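Local coordinates for protein HIAXHD3 (Humicola insolens, PDB 3ZXK) that probably removes arabinofuranosyl side chains from xylan as a family 43 exo-acting arabinofuranosidase, the scaffold used to introduce endo-xylanase activity, at residues D150-Y158 against V165-T173. Sequence-based numbering, arbitrary orientation.
Sequences DDDTMYIAY and VAQLSPDGT
I156 and L168 meet on one face of an antiparallel beta hairpin, their CD1 atoms 3.9 Å apart where the two branches pass at a slant. M154 joins them, its CG anti to the carbonyl carbon and the chain extended to SD, which lies 4.0 Å from CA of G172, the final residue of the type I turn S169-G172. Y100 of strand 96-103, in the neighbouring blade of the propeller, covers M154, I156 and L168. Further along, Y158 brings CE1 to 4.1 Å from CB of A166.

The other face carries Y155, A157, V165 and Q167. The first three pack on M196 of strand 192-199 in the blade beyond, while Q167 lies against F225. Here Q167, swung away from its own N (chi1 -176°) and extended beyond CG, runs alongside the Y155 ring in the same direction, CG lying 3.8 Å from CE1. Ring and amide planes are 63° apart, so the two do not stack; T153 CG2 touches the amide at NE2.

Backbone bonds hold the ladder together: A166 and I156 form a hydrogen-bonded pair with bonds both ways, and L168 N reaches M154 O in a nearly straight bond (174°). Beyond it the strands separate, and a water takes over, accepting from M154 N and donating to L168 O. A second water, in the plane of the Y155 ring, is 2.5 Å from Y155 OH and donates to Q167 OE1. At the far polar end, D171 OD1 accepts from S169 OG, T173 N and T173 OG1, the middle bond making an Asx turn.

The chemistry is that of the central hairpin of one four-stranded blade in the GH43 five-bladed beta-propeller: apolar side chains on both faces bind it to adjacent blades, while water and carboxylate satisfy polar groups where the strand pairing ends.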
# COMPACT_ATOMS: atom_id res chain seq x y z
N ASP A 150 -3.90 -19.48 -21.65
CA ASP A 150 -2.80 -20.17 -22.34
C ASP A 150 -2.75 -19.88 -23.84
O ASP A 150 -1.69 -19.97 -24.46
CB ASP A 150 -2.89 -21.68 -22.10
CG ASP A 150 -2.66 -22.07 -20.66
OD1 ASP A 150 -1.84 -21.41 -19.97
OD2 ASP A 150 -3.30 -23.04 -20.21
N ASP A 151 -3.92 -19.55 -24.41
CA ASP A 151 -4.03 -19.09 -25.81
C ASP A 151 -3.89 -17.58 -26.05
O ASP A 151 -4.16 -17.09 -27.16
CB ASP A 151 -5.31 -19.62 -26.44
CG ASP A 151 -6.59 -19.02 -25.84
OD1 ASP A 151 -6.53 -18.19 -24.90
OD2 ASP A 151 -7.68 -19.43 -26.32
N ASP A 152 -3.48 -16.87 -25.00
CA ASP A 152 -3.25 -15.42 -25.01
C ASP A 152 -4.53 -14.57 -25.05
O ASP A 152 -4.46 -13.37 -25.32
CB ASP A 152 -2.24 -15.01 -26.11
CG ASP A 152 -1.31 -13.85 -25.68
OD1 ASP A 152 -1.26 -13.47 -24.47
OD2 ASP A 152 -0.62 -13.30 -26.57
N THR A 153 -5.69 -15.16 -24.77
CA THR A 153 -6.89 -14.35 -24.59
C THR A 153 -6.93 -13.88 -23.14
O THR A 153 -6.63 -14.63 -22.24
CB THR A 153 -8.16 -15.12 -24.95
OG1 THR A 153 -8.07 -15.51 -26.34
CG2 THR A 153 -9.42 -14.26 -24.73
N MET A 154 -7.31 -12.63 -22.94
CA MET A 154 -7.36 -12.00 -21.64
C MET A 154 -8.81 -11.91 -21.12
O MET A 154 -9.75 -11.54 -21.88
CB MET A 154 -6.69 -10.63 -21.72
CG MET A 154 -5.21 -10.71 -22.11
SD MET A 154 -4.56 -9.07 -22.43
CE MET A 154 -4.50 -8.41 -20.77
N TYR A 155 -9.00 -12.26 -19.84
CA TYR A 155 -10.29 -12.24 -19.16
C TYR A 155 -10.14 -11.49 -17.86
O TYR A 155 -9.08 -11.53 -17.25
CB TYR A 155 -10.76 -13.69 -18.82
CG TYR A 155 -10.94 -14.55 -20.04
CD1 TYR A 155 -12.13 -14.54 -20.77
CD2 TYR A 155 -9.90 -15.37 -20.49
CE1 TYR A 155 -12.26 -15.32 -21.91
CE2 TYR A 155 -10.04 -16.15 -21.62
CZ TYR A 155 -11.23 -16.12 -22.32
OH TYR A 155 -11.41 -16.87 -23.45
N ILE A 156 -11.23 -10.84 -17.43
CA ILE A 156 -11.27 -10.24 -16.09
C ILE A 156 -12.54 -10.71 -15.35
O ILE A 156 -13.66 -10.51 -15.84
CB ILE A 156 -11.20 -8.70 -16.12
CG1 ILE A 156 -9.85 -8.25 -16.71
CG2 ILE A 156 -11.41 -8.10 -14.72
CD1 ILE A 156 -9.69 -6.75 -16.90
N ALA A 157 -12.32 -11.36 -14.21
CA ALA A 157 -13.38 -11.67 -13.28
C ALA A 157 -13.56 -10.45 -12.35
O ALA A 157 -12.58 -9.80 -11.95
CB ALA A 157 -13.04 -12.94 -12.49
N TYR A 158 -14.81 -10.11 -12.03
CA TYR A 158 -15.07 -8.94 -11.20
C TYR A 158 -16.43 -9.00 -10.59
O TYR A 158 -17.24 -9.83 -10.97
CB TYR A 158 -14.91 -7.65 -12.03
CG TYR A 158 -15.98 -7.50 -13.09
CD1 TYR A 158 -15.85 -8.13 -14.33
CD2 TYR A 158 -17.10 -6.70 -12.86
CE1 TYR A 158 -16.82 -7.99 -15.31
CE2 TYR A 158 -18.08 -6.55 -13.84
CZ TYR A 158 -17.93 -7.18 -15.08
OH TYR A 158 -18.91 -7.04 -16.04
N VAL A 165 -17.60 -12.39 -15.66
CA VAL A 165 -16.34 -12.52 -16.38
C VAL A 165 -16.44 -11.80 -17.71
O VAL A 165 -17.32 -12.09 -18.54
CB VAL A 165 -15.95 -14.01 -16.61
CG1 VAL A 165 -14.78 -14.15 -17.61
CG2 VAL A 165 -15.65 -14.70 -15.29
N ALA A 166 -15.52 -10.87 -17.92
CA ALA A 166 -15.38 -10.16 -19.18
C ALA A 166 -14.24 -10.76 -20.00
O ALA A 166 -13.20 -11.18 -19.44
CB ALA A 166 -15.06 -8.69 -18.95
N GLN A 167 -14.45 -10.82 -21.30
CA GLN A 167 -13.39 -11.14 -22.25
C GLN A 167 -12.91 -9.83 -22.86
O GLN A 167 -13.73 -9.00 -23.26
CB GLN A 167 -13.92 -12.06 -23.34
CG GLN A 167 -12.82 -12.48 -24.30
CD GLN A 167 -13.30 -13.40 -25.41
OE1 GLN A 167 -14.20 -14.20 -25.22
NE2 GLN A 167 -12.66 -13.31 -26.56
N LEU A 168 -11.60 -9.62 -22.90
CA LEU A 168 -11.04 -8.43 -23.53
C LEU A 168 -10.58 -8.68 -24.95
O LEU A 168 -10.44 -9.82 -25.38
CB LEU A 168 -9.86 -7.92 -22.71
CG LEU A 168 -10.10 -7.79 -21.21
CD1 LEU A 168 -8.89 -7.11 -20.65
CD2 LEU A 168 -11.35 -6.97 -20.91
N SER A 169 -10.39 -7.58 -25.68
CA SER A 169 -9.86 -7.65 -27.03
C SER A 169 -8.40 -8.17 -27.01
O SER A 169 -7.74 -8.16 -25.95
CB SER A 169 -9.92 -6.27 -27.69
OG SER A 169 -9.21 -5.33 -26.91
N PRO A 170 -7.90 -8.62 -28.16
CA PRO A 170 -6.53 -9.14 -28.16
C PRO A 170 -5.49 -8.18 -27.55
O PRO A 170 -4.55 -8.65 -26.89
CB PRO A 170 -6.27 -9.43 -29.64
CG PRO A 170 -7.63 -9.81 -30.17
CD PRO A 170 -8.62 -8.97 -29.41
N ASP A 171 -5.62 -6.87 -27.79
CA ASP A 171 -4.67 -5.91 -27.20
C ASP A 171 -4.97 -5.51 -25.74
O ASP A 171 -4.22 -4.73 -25.15
CB ASP A 171 -4.46 -4.68 -28.10
CG ASP A 171 -5.69 -3.80 -28.20
OD1 ASP A 171 -6.69 -4.03 -27.47
OD2 ASP A 171 -5.67 -2.87 -29.05
N GLY A 172 -6.05 -6.04 -25.17
CA GLY A 172 -6.41 -5.79 -23.78
C GLY A 172 -7.09 -4.46 -23.54
O GLY A 172 -7.30 -4.06 -22.39
N THR A 173 -7.40 -3.72 -24.61
CA THR A 173 -7.88 -2.32 -24.43
C THR A 173 -9.38 -2.13 -24.45
O THR A 173 -9.84 -1.05 -24.09
CB THR A 173 -7.25 -1.34 -25.43
OG1 THR A 173 -7.74 -1.67 -26.74
CG2 THR A 173 -5.71 -1.42 -25.38
O HOH W 1 -7.66 -10.98 -25.21
O HOH W 2 -13.32 -17.09 -25.08